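Local coordinates for protein metallo-beta-lactamase 1 (Acinetobacter baumannii, PDB 5MMD) that probably hydrolyses the amide bond of beta-lactam antibiotics with the help of zinc ions, giving substituted beta-amino acids and so antibiotic resistance, at residues Lys59-Ile64 and Tyr69-Ser74; Ile75-His80 and Leu145-Pro150; Glu81-Gly86 and Ile154-Cys159; Gly121-Leu126 and Glu132-Gly137; Asp178-Ser183 and Lys211-Leu216. All blocks are in the same frame, centred on the assembly; numbering follows the deposited sequence.

Interaction 1 of 5, residues Lys59-Ile64 and Tyr69-Ser74; sequences KLVDWI and YELAGS
V61 and I64, on helix 59-64, meet L71 of strand 70-74 with their side chains crossing at about a right angle. Methyl groups do the touching, and the two ends of L71 divide the task. Its CD2 rests against the fork of V61, 3.8 Å from V61 CG2 and 3.9 Å from V61 CG1, whereas L71 CD1 comes to 4.1 Å from I64 CD1. I64 reaches that far because CG1 lies beside its own backbone N (chi1 -66°) and the chain then runs extended to CD1. The same torsion sends the shorter branch the other way, and I64 CG2 approaches Y69 CB at 3.7 Å, again crosswise. Next to this pair runs the hydrogen bond of the contact: Y69 N donates to I64 O over 3.1 Å, with an N-H...O angle of 157° and the donor tilted 19° from the carbonyl plane. It ties the residue just before the strand to the last turn of the helix. I64 and L71 both also touch I47 of strand 44-48, while V61 extends the apolar patch to W89 and L90 of helix 87-92. Parallel strands 44-48 and 70-75, joined through helix 54-66, make a beta-alpha-beta crossover within the alpha-beta/beta-alpha sandwich of the metallo-beta-lactamases.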
# COMPACT_ATOMS: atom_id res chain seq x y z
N LYS A 59 3.25 -2.14 17.37
CA LYS A 59 4.71 -2.01 17.39
C LYS A 59 5.18 -0.86 16.52
O LYS A 59 6.19 -0.21 16.85
CB LYS A 59 5.40 -3.31 16.93
CG LYS A 59 5.27 -4.44 17.91
CD LYS A 59 5.95 -5.72 17.36
CE LYS A 59 6.09 -6.79 18.42
NZ LYS A 59 4.79 -7.37 18.83
N LEU A 60 4.49 -0.63 15.41
CA LEU A 60 4.87 0.40 14.46
C LEU A 60 4.59 1.76 15.06
O LEU A 60 5.43 2.66 15.01
CB LEU A 60 4.13 0.21 13.14
CG LEU A 60 4.47 1.22 12.03
CD1 LEU A 60 5.91 1.13 11.53
CD2 LEU A 60 3.43 1.08 10.86
N VAL A 61 3.44 1.88 15.69
CA VAL A 61 3.02 3.12 16.30
C VAL A 61 3.94 3.45 17.45
O VAL A 61 4.31 4.61 17.62
CB VAL A 61 1.54 3.06 16.77
CG1 VAL A 61 1.20 4.23 17.63
CG2 VAL A 61 0.67 3.04 15.55
N ASP A 62 4.34 2.43 18.20
CA ASP A 62 5.29 2.62 19.29
C ASP A 62 6.67 3.07 18.76
O ASP A 62 7.33 3.94 19.35
CB ASP A 62 5.43 1.33 20.11
CG ASP A 62 6.34 1.52 21.32
OD1 ASP A 62 6.21 2.54 22.02
OD2 ASP A 62 7.20 0.64 21.56
N TRP A 63 7.10 2.47 17.66
CA TRP A 63 8.35 2.85 17.02
C TRP A 63 8.31 4.35 16.64
O TRP A 63 9.24 5.10 16.95
CB TRP A 63 8.62 1.99 15.80
CG TRP A 63 9.90 2.35 15.10
CD1 TRP A 63 11.16 1.89 15.39
CD2 TRP A 63 10.05 3.26 14.01
NE1 TRP A 63 12.08 2.47 14.55
CE2 TRP A 63 11.43 3.31 13.69
CE3 TRP A 63 9.16 4.03 13.26
CZ2 TRP A 63 11.93 4.09 12.68
CZ3 TRP A 63 9.66 4.82 12.25
CH2 TRP A 63 11.03 4.84 11.97
N ILE A 64 7.24 4.75 15.97
CA ILE A 64 7.03 6.14 15.57
C ILE A 64 7.07 7.09 16.77
O ILE A 64 7.69 8.15 16.72
CB ILE A 64 5.68 6.29 14.82
CG1 ILE A 64 5.73 5.53 13.50
CG2 ILE A 64 5.33 7.75 14.56
CD1 ILE A 64 4.38 5.53 12.77
N TYR A 69 8.20 11.25 16.71
CA TYR A 69 7.34 11.78 15.66
C TYR A 69 5.90 11.90 16.17
O TYR A 69 5.47 11.14 17.04
CB TYR A 69 7.35 10.89 14.43
CG TYR A 69 8.66 10.84 13.66
CD1 TYR A 69 9.34 12.00 13.30
CD2 TYR A 69 9.19 9.61 13.25
CE1 TYR A 69 10.53 11.94 12.59
CE2 TYR A 69 10.37 9.54 12.54
CZ TYR A 69 11.04 10.71 12.21
OH TYR A 69 12.19 10.66 11.48
N GLU A 70 5.16 12.83 15.59
CA GLU A 70 3.72 12.96 15.84
C GLU A 70 2.96 12.07 14.84
O GLU A 70 3.18 12.13 13.65
CB GLU A 70 3.33 14.44 15.72
CG GLU A 70 1.88 14.73 16.01
CD GLU A 70 1.56 16.21 16.10
OE1 GLU A 70 2.47 17.08 15.94
OE2 GLU A 70 0.39 16.53 16.38
N LEU A 71 2.09 11.20 15.32
CA LEU A 71 1.37 10.33 14.36
C LEU A 71 0.15 11.05 13.86
O LEU A 71 -0.68 11.46 14.64
CB LEU A 71 0.98 9.01 15.00
CG LEU A 71 0.25 8.02 14.10
CD1 LEU A 71 0.94 7.82 12.72
CD2 LEU A 71 0.19 6.70 14.84
N ALA A 72 0.04 11.19 12.54
CA ALA A 72 -1.02 11.96 11.91
C ALA A 72 -2.19 11.09 11.42
O ALA A 72 -3.33 11.53 11.41
CB ALA A 72 -0.45 12.74 10.76
N GLY A 73 -1.91 9.85 11.05
CA GLY A 73 -2.92 8.97 10.48
C GLY A 73 -2.39 7.83 9.62
O GLY A 73 -1.19 7.66 9.43
N SER A 74 -3.31 7.06 9.08
CA SER A 74 -2.96 5.96 8.17
C SER A 74 -3.90 5.96 6.98
O SER A 74 -5.07 6.35 7.09
CB SER A 74 -3.01 4.61 8.89
OG SER A 74 -4.35 4.24 9.13

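Interaction 2 of 5, residues Ile75-His80 and Leu145-Pro150. With ZN (zinc ion), chain E.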
# COMPACT_ATOMS: atom_id res chain seq x y z
N ILE A 75 -3.37 5.54 5.83
CA ILE A 75 -4.18 5.24 4.68
C ILE A 75 -3.99 3.75 4.29
O ILE A 75 -2.86 3.24 4.32
CB ILE A 75 -3.86 6.17 3.49
CG1 ILE A 75 -4.70 5.73 2.29
CG2 ILE A 75 -2.38 6.15 3.19
CD1 ILE A 75 -5.14 6.80 1.44
N SER A 76 -5.08 3.06 3.94
CA SER A 76 -4.97 1.68 3.44
C SER A 76 -5.31 1.66 1.95
O SER A 76 -6.29 2.27 1.53
CB SER A 76 -5.86 0.71 4.21
OG SER A 76 -5.50 0.66 5.56
N THR A 77 -4.48 0.98 1.16
CA THR A 77 -4.53 1.15 -0.29
C THR A 77 -5.37 0.10 -1.00
O THR A 77 -5.64 0.22 -2.19
CB THR A 77 -3.09 1.18 -0.89
OG1 THR A 77 -2.42 -0.06 -0.65
CG2 THR A 77 -2.29 2.29 -0.27
N HIS A 78 -5.78 -0.95 -0.28
CA HIS A 78 -6.98 -1.71 -0.70
C HIS A 78 -7.46 -2.49 0.51
O HIS A 78 -6.86 -2.41 1.59
CB HIS A 78 -6.72 -2.62 -1.91
CG HIS A 78 -5.72 -3.72 -1.70
ND1 HIS A 78 -4.36 -3.50 -1.59
CD2 HIS A 78 -5.89 -5.07 -1.69
CE1 HIS A 78 -3.74 -4.66 -1.46
NE2 HIS A 78 -4.64 -5.63 -1.53
N SER A 79 -8.53 -3.28 0.32
CA SER A 79 -9.21 -3.88 1.45
C SER A 79 -8.51 -5.09 2.12
O SER A 79 -8.81 -5.39 3.28
CB SER A 79 -10.63 -4.33 1.03
OG SER A 79 -10.56 -5.41 0.13
N HIS A 80 -7.58 -5.75 1.42
CA HIS A 80 -6.99 -7.01 1.94
C HIS A 80 -6.30 -6.84 3.30
O HIS A 80 -5.78 -5.77 3.64
CB HIS A 80 -6.04 -7.63 0.93
CG HIS A 80 -6.73 -8.22 -0.26
ND1 HIS A 80 -6.09 -8.46 -1.45
CD2 HIS A 80 -8.02 -8.62 -0.43
CE1 HIS A 80 -6.95 -9.00 -2.30
NE2 HIS A 80 -8.13 -9.09 -1.71
N LEU A 145 -5.22 1.33 -4.75
CA LEU A 145 -4.70 2.69 -4.86
C LEU A 145 -3.16 2.71 -4.82
O LEU A 145 -2.54 1.83 -4.23
CB LEU A 145 -5.18 3.57 -3.70
CG LEU A 145 -6.66 3.66 -3.38
CD1 LEU A 145 -6.94 4.49 -2.11
CD2 LEU A 145 -7.37 4.26 -4.58
N VAL A 146 -2.59 3.76 -5.42
CA VAL A 146 -1.17 4.10 -5.25
C VAL A 146 -1.00 5.43 -4.59
O VAL A 146 -1.90 6.27 -4.60
CB VAL A 146 -0.39 4.10 -6.57
CG1 VAL A 146 -0.57 2.76 -7.31
CG2 VAL A 146 -0.80 5.26 -7.45
N VAL A 147 0.16 5.63 -3.96
CA VAL A 147 0.44 6.87 -3.23
C VAL A 147 1.78 7.43 -3.62
O VAL A 147 2.80 6.74 -3.53
CB VAL A 147 0.41 6.63 -1.72
CG1 VAL A 147 0.63 7.90 -0.99
CG2 VAL A 147 -0.93 5.97 -1.30
N TRP A 148 1.75 8.68 -4.05
CA TRP A 148 2.89 9.39 -4.60
C TRP A 148 3.38 10.39 -3.60
O TRP A 148 2.59 11.12 -2.99
CB TRP A 148 2.50 10.07 -5.88
CG TRP A 148 3.49 10.94 -6.59
CD1 TRP A 148 3.35 12.29 -6.83
CD2 TRP A 148 4.71 10.55 -7.24
NE1 TRP A 148 4.40 12.76 -7.57
CE2 TRP A 148 5.26 11.72 -7.83
CE3 TRP A 148 5.38 9.34 -7.38
CZ2 TRP A 148 6.46 11.70 -8.54
CZ3 TRP A 148 6.59 9.33 -8.09
CH2 TRP A 148 7.10 10.50 -8.68
N ILE A 149 4.70 10.40 -3.41
CA ILE A 149 5.35 11.38 -2.57
C ILE A 149 6.11 12.35 -3.48
O ILE A 149 7.24 12.06 -3.88
CB ILE A 149 6.31 10.75 -1.58
CG1 ILE A 149 5.69 9.48 -0.99
CG2 ILE A 149 6.71 11.77 -0.49
CD1 ILE A 149 6.57 8.79 0.00
N PRO A 150 5.49 13.48 -3.82
CA PRO A 150 6.06 14.27 -4.93
C PRO A 150 7.43 14.84 -4.58
O PRO A 150 8.33 15.00 -5.42
CB PRO A 150 5.00 15.36 -5.15
CG PRO A 150 4.09 15.33 -3.98
CD PRO A 150 4.18 13.98 -3.39
ZN ZN E . -4.26 -7.71 -1.87
O HOH W 1 -2.91 -8.47 -0.96
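T77 has OG1 set between its backbone N and carbonyl carbon (chi1 62°), which turns CG2 toward V147, while the backbone brings CB to L145. T77 CB lies 3.4 Å from L145 O, and T77 CG2 meets V147 CG2 at 4.1 Å. The backbone fixes this approach: L145 N donates to T77 O over 2.8 Å, in the carbonyl plane and with an N-H...O angle of 153°. The hydroxyl of T77 is held by D49 OD2, so both ends of this buried residue are secured just before the metal ligands. In H78 the ring also leaves from the position between N and carbonyl carbon (chi1 64°) and binds the zinc ion through NE2 at 2.1 Å. H80 uses its other nitrogen, ND1, at 2.0 Å, and H80 ND1 and water 1 both lie at the edge of the H78 ring, in its plane. H140 completes the three-histidine site, while E174 OE1 receives a hydrogen bond from H80 NE2 and so steadies that ring from behind. Three neutral nitrogen donors would leave the zinc ion strongly electrophilic, consistent with water 1, shared with the second zinc ion, acting as a hydroxide-like nucleophile, as proposed for related dizinc lactamases.

Interaction 3 of 5, residues Glu81-Gly86 and Ile154-Cys159; sequences EDKTAG and ILYGGC. With ZN (zinc ion), chain C.
K83 reaches from the short, weakly bonded helix 81-84 to Y156 and C159 of 154-159, directly behind the second zinc site, whose D82 closes the His-x-His-x-Asp motif of the metallo-beta-lactamase fold. K83 CB points toward the strand; a bend at chi2 (-51°) then redirects the chain, which runs extended to its tip. CD passes 3.8 Å from Y156 OH. CE touches two partners, 3.4 Å from C159 SG and about as far from Y156 OH as NZ is. The ammonium itself is held mainly by S34 OG, N35 O and G200 O, with a long salt bridge to D82 OD2. Y156 OH in turn is bonded to D49 OD2, giving a buried polar second shell. A positive charge this close would probably help to stabilise the anionic ligands. The zinc ion takes D82 OD2 at 2.0 Å and C159 SG at 2.4 Å, with H201 as third protein ligand, and water 1 at 2.1 Å donates to D82 OD1 over 3.1 Å.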
# COMPACT_ATOMS: atom_id res chain seq x y z
N GLU A 81 -6.40 -7.90 4.08
CA GLU A 81 -5.92 -7.92 5.45
C GLU A 81 -4.45 -7.52 5.61
O GLU A 81 -4.09 -6.98 6.65
CB GLU A 81 -6.13 -9.31 6.02
CG GLU A 81 -5.94 -9.45 7.51
CD GLU A 81 -7.00 -8.78 8.35
OE1 GLU A 81 -6.85 -8.83 9.58
OE2 GLU A 81 -8.02 -8.27 7.82
N ASP A 82 -3.62 -7.74 4.59
CA ASP A 82 -2.21 -7.38 4.72
C ASP A 82 -2.03 -5.85 4.81
O ASP A 82 -1.00 -5.41 5.27
CB ASP A 82 -1.32 -7.98 3.59
CG ASP A 82 -1.79 -7.68 2.18
OD1 ASP A 82 -3.02 -7.59 1.98
OD2 ASP A 82 -0.91 -7.64 1.24
N LYS A 83 -3.02 -5.06 4.43
CA LYS A 83 -2.88 -3.58 4.43
C LYS A 83 -3.87 -2.86 5.37
O LYS A 83 -3.75 -1.64 5.60
CB LYS A 83 -3.08 -3.05 3.01
CG LYS A 83 -2.22 -3.66 1.94
CD LYS A 83 -0.71 -3.67 2.26
CE LYS A 83 0.07 -4.28 1.10
NZ LYS A 83 1.46 -4.50 1.47
N THR A 84 -4.82 -3.63 5.92
CA THR A 84 -5.89 -3.11 6.76
C THR A 84 -5.96 -3.77 8.13
O THR A 84 -6.85 -3.45 8.90
CB THR A 84 -7.28 -3.33 6.13
OG1 THR A 84 -7.51 -4.74 5.95
CG2 THR A 84 -7.41 -2.56 4.79
N ALA A 85 -5.07 -4.70 8.45
CA ALA A 85 -5.25 -5.46 9.69
C ALA A 85 -5.28 -4.55 10.90
O ALA A 85 -5.92 -4.87 11.90
CB ALA A 85 -4.16 -6.56 9.89
N GLY A 86 -4.57 -3.44 10.84
CA GLY A 86 -4.45 -2.59 12.00
C GLY A 86 -5.48 -1.49 12.11
O GLY A 86 -5.44 -0.73 13.09
N ILE A 154 8.87 9.27 -4.83
CA ILE A 154 8.69 7.88 -4.41
C ILE A 154 7.24 7.49 -4.67
O ILE A 154 6.30 8.20 -4.27
CB ILE A 154 9.06 7.70 -2.90
CG1 ILE A 154 10.57 7.94 -2.73
CG2 ILE A 154 8.63 6.31 -2.39
CD1 ILE A 154 11.10 8.09 -1.29
N LEU A 155 7.05 6.40 -5.40
CA LEU A 155 5.72 5.87 -5.61
C LEU A 155 5.51 4.58 -4.81
O LEU A 155 6.23 3.60 -5.00
CB LEU A 155 5.46 5.62 -7.10
CG LEU A 155 4.02 5.13 -7.37
CD1 LEU A 155 2.95 6.22 -7.07
CD2 LEU A 155 3.90 4.67 -8.82
N TYR A 156 4.54 4.60 -3.90
CA TYR A 156 4.11 3.39 -3.24
C TYR A 156 3.03 2.73 -4.10
O TYR A 156 1.92 3.24 -4.22
CB TYR A 156 3.58 3.64 -1.84
CG TYR A 156 3.07 2.36 -1.22
CD1 TYR A 156 3.94 1.38 -0.72
CD2 TYR A 156 1.70 2.09 -1.16
CE1 TYR A 156 3.48 0.20 -0.16
CE2 TYR A 156 1.22 0.91 -0.62
CZ TYR A 156 2.10 -0.03 -0.10
OH TYR A 156 1.59 -1.19 0.43
N GLY A 157 3.38 1.62 -4.72
CA GLY A 157 2.50 0.94 -5.65
C GLY A 157 1.50 0.03 -4.96
O GLY A 157 0.46 -0.29 -5.54
N GLY A 158 1.82 -0.41 -3.76
CA GLY A 158 1.02 -1.43 -3.13
C GLY A 158 0.94 -2.68 -4.00
O GLY A 158 1.77 -2.91 -4.89
N CYS A 159 -0.05 -3.51 -3.75
CA CYS A 159 -0.04 -4.82 -4.39
C CYS A 159 -0.46 -4.73 -5.83
O CYS A 159 -0.41 -5.72 -6.54
CB CYS A 159 -0.91 -5.77 -3.61
SG CYS A 159 -0.37 -5.77 -1.91
ZN ZN C . -0.99 -7.73 -0.75
O HOH W 1 -2.91 -8.47 -0.96

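Interaction 4 of 5, residues Gly121-Leu126 and Glu132-Gly137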
# COMPACT_ATOMS: atom_id res chain seq x y z
N GLY A 121 -13.66 9.60 -5.71
CA GLY A 121 -12.87 10.25 -6.75
C GLY A 121 -11.52 9.62 -6.95
O GLY A 121 -11.02 8.93 -6.07
N ASN A 122 -10.92 9.85 -8.11
CA ASN A 122 -9.72 9.14 -8.48
C ASN A 122 -8.45 9.71 -7.90
O ASN A 122 -7.42 9.07 -8.02
CB ASN A 122 -9.59 9.10 -9.99
CG ASN A 122 -10.81 8.50 -10.64
OD1 ASN A 122 -11.47 9.13 -11.47
ND2 ASN A 122 -11.15 7.31 -10.20
N GLU A 123 -8.53 10.92 -7.32
CA GLU A 123 -7.37 11.51 -6.63
C GLU A 123 -7.75 12.20 -5.32
O GLU A 123 -8.89 12.60 -5.09
CB GLU A 123 -6.63 12.50 -7.54
CG GLU A 123 -6.23 11.90 -8.88
CD GLU A 123 -5.28 12.77 -9.69
OE1 GLU A 123 -4.15 13.03 -9.23
OE2 GLU A 123 -5.67 13.20 -10.79
N PHE A 124 -6.76 12.34 -4.46
CA PHE A 124 -6.96 12.77 -3.09
C PHE A 124 -5.57 13.14 -2.62
O PHE A 124 -4.58 12.61 -3.13
CB PHE A 124 -7.56 11.63 -2.26
CG PHE A 124 -8.01 12.04 -0.88
CD1 PHE A 124 -9.04 12.96 -0.72
CD2 PHE A 124 -7.47 11.43 0.26
CE1 PHE A 124 -9.50 13.34 0.56
CE2 PHE A 124 -7.93 11.82 1.55
CZ PHE A 124 -8.96 12.77 1.68
N SER A 125 -5.50 14.04 -1.66
CA SER A 125 -4.21 14.39 -1.09
C SER A 125 -4.32 14.43 0.42
O SER A 125 -5.39 14.70 0.98
CB SER A 125 -3.72 15.73 -1.65
OG SER A 125 -4.14 16.77 -0.83
N LEU A 126 -3.23 14.08 1.07
CA LEU A 126 -3.15 13.97 2.51
C LEU A 126 -1.92 14.71 3.04
O LEU A 126 -0.98 14.98 2.30
CB LEU A 126 -3.06 12.50 2.94
CG LEU A 126 -4.23 11.57 2.60
CD1 LEU A 126 -3.80 10.14 2.69
CD2 LEU A 126 -5.30 11.81 3.57
N GLU A 132 0.08 12.25 -2.34
CA GLU A 132 -0.95 12.32 -3.35
C GLU A 132 -1.37 10.89 -3.61
O GLU A 132 -0.52 9.98 -3.82
CB GLU A 132 -0.47 13.01 -4.62
CG GLU A 132 0.10 14.40 -4.36
CD GLU A 132 0.54 15.12 -5.63
OE1 GLU A 132 0.74 14.48 -6.69
OE2 GLU A 132 0.61 16.36 -5.59
N VAL A 133 -2.68 10.69 -3.56
CA VAL A 133 -3.30 9.37 -3.75
C VAL A 133 -3.95 9.33 -5.11
O VAL A 133 -4.54 10.30 -5.55
CB VAL A 133 -4.31 9.07 -2.65
CG1 VAL A 133 -4.87 7.62 -2.78
CG2 VAL A 133 -3.69 9.28 -1.31
N TYR A 134 -3.81 8.20 -5.79
CA TYR A 134 -4.34 8.02 -7.13
C TYR A 134 -4.93 6.63 -7.35
O TYR A 134 -4.29 5.61 -7.04
CB TYR A 134 -3.26 8.25 -8.16
CG TYR A 134 -3.61 7.93 -9.61
CD1 TYR A 134 -4.65 8.55 -10.25
CD2 TYR A 134 -2.84 7.02 -10.35
CE1 TYR A 134 -4.97 8.28 -11.57
CE2 TYR A 134 -3.14 6.75 -11.68
CZ TYR A 134 -4.21 7.40 -12.29
OH TYR A 134 -4.56 7.16 -13.61
N TYR A 135 -6.11 6.59 -7.93
CA TYR A 135 -6.69 5.34 -8.40
C TYR A 135 -6.43 5.12 -9.89
O TYR A 135 -7.00 5.82 -10.74
CB TYR A 135 -8.18 5.34 -8.12
CG TYR A 135 -8.92 4.13 -8.62
CD1 TYR A 135 -8.69 2.88 -8.05
CD2 TYR A 135 -9.87 4.24 -9.62
CE1 TYR A 135 -9.40 1.75 -8.49
CE2 TYR A 135 -10.57 3.11 -10.07
CZ TYR A 135 -10.31 1.88 -9.50
OH TYR A 135 -11.02 0.79 -9.93
N PRO A 136 -5.58 4.14 -10.22
CA PRO A 136 -5.24 3.89 -11.62
C PRO A 136 -6.27 3.05 -12.35
O PRO A 136 -6.24 2.98 -13.57
CB PRO A 136 -3.89 3.16 -11.52
CG PRO A 136 -3.98 2.39 -10.22
CD PRO A 136 -4.81 3.28 -9.30
N GLY A 137 -7.21 2.46 -11.61
CA GLY A 137 -8.15 1.54 -12.20
C GLY A 137 -7.84 0.17 -11.62
O GLY A 137 -6.90 0.02 -10.84
O HOH W 2 -3.17 12.28 -7.06
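V133 O takes two hydrogen bonds, from F124 N over 3.2 Å and from water 2 over 2.8 Å, and E123 CA adds a CA-H...O contact at 3.3 Å, close to the F124 side. The F124 bond is bent, at 139°. Strands 123-126 and 131-134 form a beta hairpin at the outer edge of the five-stranded sheet, and F124 with V133 is its antiparallel hydrogen-bonded pair. The return bond is tighter, V133 N giving to F124 O over 2.7 Å. Beyond the strands, Y135 N donates almost straight (171°) to N122 O at 2.8 Å, which carries the pairing past the last regular pair. On the side of E123 and Y134, the two side chains cross obliquely, with E123 CG near the edge of the ring; E123 OE1 accepts water 2 and forms a salt bridge to K190, whose cation also makes a cation-pi contact with Y134. The other side is apolar: L126 CD1 meets V133 CG2 at 4.1 Å. At the far end the Y135 hydroxyl is bonded to I142 O, and N122 ND2 comes to the ring's edge, 3.4 Å from Y135 CD2, with amide and ring planes 16° apart.

Interaction 5 of 5, residues Asp178-Ser183 and Lys211-Leu216. With ZN (zinc ion), chain D.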
# COMPACT_ATOMS: atom_id res chain seq x y z
N ASP A 178 -8.17 -8.07 -16.91
CA ASP A 178 -8.36 -7.39 -18.17
C ASP A 178 -8.20 -5.87 -18.05
O ASP A 178 -7.84 -5.20 -19.02
CB ASP A 178 -9.71 -7.77 -18.73
CG ASP A 178 -9.79 -9.24 -19.12
OD1 ASP A 178 -8.73 -9.88 -19.36
OD2 ASP A 178 -10.91 -9.77 -19.16
N GLN A 179 -8.42 -5.32 -16.86
CA GLN A 179 -8.22 -3.89 -16.64
C GLN A 179 -6.77 -3.53 -16.24
O GLN A 179 -6.35 -2.38 -16.42
CB GLN A 179 -9.17 -3.40 -15.57
CG GLN A 179 -10.68 -3.57 -15.91
CD GLN A 179 -11.56 -3.10 -14.75
OE1 GLN A 179 -11.07 -2.44 -13.82
NE2 GLN A 179 -12.85 -3.45 -14.79
N TRP A 180 -6.03 -4.50 -15.72
CA TRP A 180 -4.71 -4.25 -15.13
C TRP A 180 -3.71 -3.62 -16.12
O TRP A 180 -2.99 -2.69 -15.76
CB TRP A 180 -4.12 -5.54 -14.57
CG TRP A 180 -3.15 -5.32 -13.44
CD1 TRP A 180 -2.34 -4.22 -13.24
CD2 TRP A 180 -2.88 -6.21 -12.36
NE1 TRP A 180 -1.60 -4.39 -12.11
CE2 TRP A 180 -1.90 -5.60 -11.54
CE3 TRP A 180 -3.36 -7.48 -12.01
CZ2 TRP A 180 -1.38 -6.22 -10.40
CZ3 TRP A 180 -2.88 -8.08 -10.87
CH2 TRP A 180 -1.89 -7.46 -10.08
N PRO A 181 -3.65 -4.10 -17.36
CA PRO A 181 -2.71 -3.43 -18.26
C PRO A 181 -3.02 -1.93 -18.45
O PRO A 181 -2.08 -1.13 -18.32
CB PRO A 181 -2.87 -4.19 -19.57
CG PRO A 181 -3.46 -5.53 -19.19
CD PRO A 181 -4.36 -5.22 -18.02
N GLN A 182 -4.26 -1.53 -18.72
CA GLN A 182 -4.50 -0.10 -18.91
C GLN A 182 -4.23 0.64 -17.60
O GLN A 182 -3.72 1.75 -17.61
CB GLN A 182 -5.91 0.22 -19.41
CG GLN A 182 -6.08 1.72 -19.79
OE1 GLN A 182 -4.81 1.70 -21.86
NE2 GLN A 182 -4.21 3.24 -20.34
N SER A 183 -4.53 0.03 -16.47
CA SER A 183 -4.26 0.73 -15.22
C SER A 183 -2.77 0.93 -15.01
O SER A 183 -2.36 1.94 -14.46
CB SER A 183 -4.84 -0.03 -14.04
OG SER A 183 -6.22 -0.22 -14.28
N LYS A 211 7.03 -0.80 -15.41
CA LYS A 211 7.11 -1.44 -16.72
C LYS A 211 6.93 -2.95 -16.59
O LYS A 211 6.19 -3.58 -17.34
CB LYS A 211 8.43 -1.13 -17.43
CG LYS A 211 8.66 0.35 -17.76
CD LYS A 211 9.88 0.61 -18.67
NZ LYS A 211 10.37 -1.54 -20.03
N HIS A 212 7.63 -3.52 -15.61
CA HIS A 212 7.57 -4.95 -15.30
C HIS A 212 6.10 -5.37 -15.03
O HIS A 212 5.62 -6.37 -15.55
CB HIS A 212 8.49 -5.24 -14.11
CG HIS A 212 8.46 -6.66 -13.63
ND1 HIS A 212 8.87 -7.73 -14.40
CD2 HIS A 212 8.05 -7.19 -12.45
CE1 HIS A 212 8.73 -8.85 -13.71
NE2 HIS A 212 8.21 -8.54 -12.53
N THR A 213 5.40 -4.61 -14.19
CA THR A 213 4.03 -4.96 -13.85
C THR A 213 3.07 -4.86 -15.07
O THR A 213 2.23 -5.75 -15.28
CB THR A 213 3.50 -4.07 -12.73
OG1 THR A 213 4.30 -4.28 -11.55
CG2 THR A 213 2.05 -4.41 -12.42
N LYS A 214 3.26 -3.84 -15.91
CA LYS A 214 2.49 -3.74 -17.14
C LYS A 214 2.66 -5.00 -18.00
O LYS A 214 1.66 -5.51 -18.51
CB LYS A 214 2.86 -2.52 -17.97
CG LYS A 214 2.01 -2.41 -19.26
CD LYS A 214 2.38 -1.22 -20.16
CE LYS A 214 3.69 -1.41 -20.93
NZ LYS A 214 3.63 -2.48 -22.00
N VAL A 215 3.91 -5.44 -18.20
CA VAL A 215 4.20 -6.64 -19.01
C VAL A 215 3.53 -7.86 -18.42
O VAL A 215 2.89 -8.64 -19.16
CB VAL A 215 5.73 -6.88 -19.12
CG1 VAL A 215 6.02 -8.29 -19.63
CG2 VAL A 215 6.33 -5.84 -20.01
N LEU A 216 3.64 -8.04 -17.11
CA LEU A 216 3.02 -9.19 -16.44
C LEU A 216 1.50 -9.16 -16.62
O LEU A 216 0.84 -10.20 -16.78
CB LEU A 216 3.38 -9.21 -14.96
CG LEU A 216 4.86 -9.39 -14.58
CD1 LEU A 216 5.02 -9.56 -13.09
CD2 LEU A 216 5.46 -10.53 -15.32
ZN ZN D . 10.03 -7.75 -16.09
O HOH W 3 9.99 -5.97 -17.90
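W180 and T213 make the closest side-chain contact between these two helical segments: T213 CG2 lies 3.7 Å from W180 NE1, the side chains crossing at about a right angle. One residue further along each segment, the backbones come nearest at P181 and K214, with 5.3 Å between P181 CA and K214 CA. Here P181 O faces the K214 chain, K214 CG lying 4.4 Å away. No hydrogen bond crosses the contact. Helix 180-190 and helix 208-223 thus pack against each other through the indole of W180, the P181 ring, the T213 methyl and the aliphatic part of K214, in the outer helical layer of the alpha-beta/beta-alpha sandwich. In the next shell, with chi1 at -62°, T213 OG1 lies beside its backbone N and bonds L209 O and R162 N, while CG2 is the branch turned to W180. The indole N-H goes to F160 O, the same ring stacks on F160 and touches H140 of the zinc site, and S183 OG bonds G138 O, which links the first turn of helix 180-190 to the loop after strand 131-134. On the far side of helix 208-223, H212 ND1 binds a peripheral zinc ion at 2.0 Å, with water 3 at 2.5 Å from the metal; H212 NE2 is bonded to S166 O, and L216 CG lies 3.9 Å above one face of the H212 imidazole.

How the interactions relate
Along the chain interaction 1 closes first; interactions 2 and 3 then cross, their segments alternating, with interaction 4 nested inside both, and interaction 5 comes last. Interactions 2 and 3, with centres about 6 Å apart, share water 1 and join through neighbouring strands 146-149 and 154-158, V147 O bonding Y156 N. Interaction 4 adds the hairpin at the edge of that sheet, its centre about 8 Å from that of interaction 2. Interaction 1 lies about 17 Å from interaction 2, between centres, on the other sheet, whose strand 70-75 runs directly into the metal-binding loop. Interaction 5, about 33 Å from interaction 1 between centres, lies across the chain's centre and touches C159 through W180. The dizinc site thus sits where both sheets' loops converge.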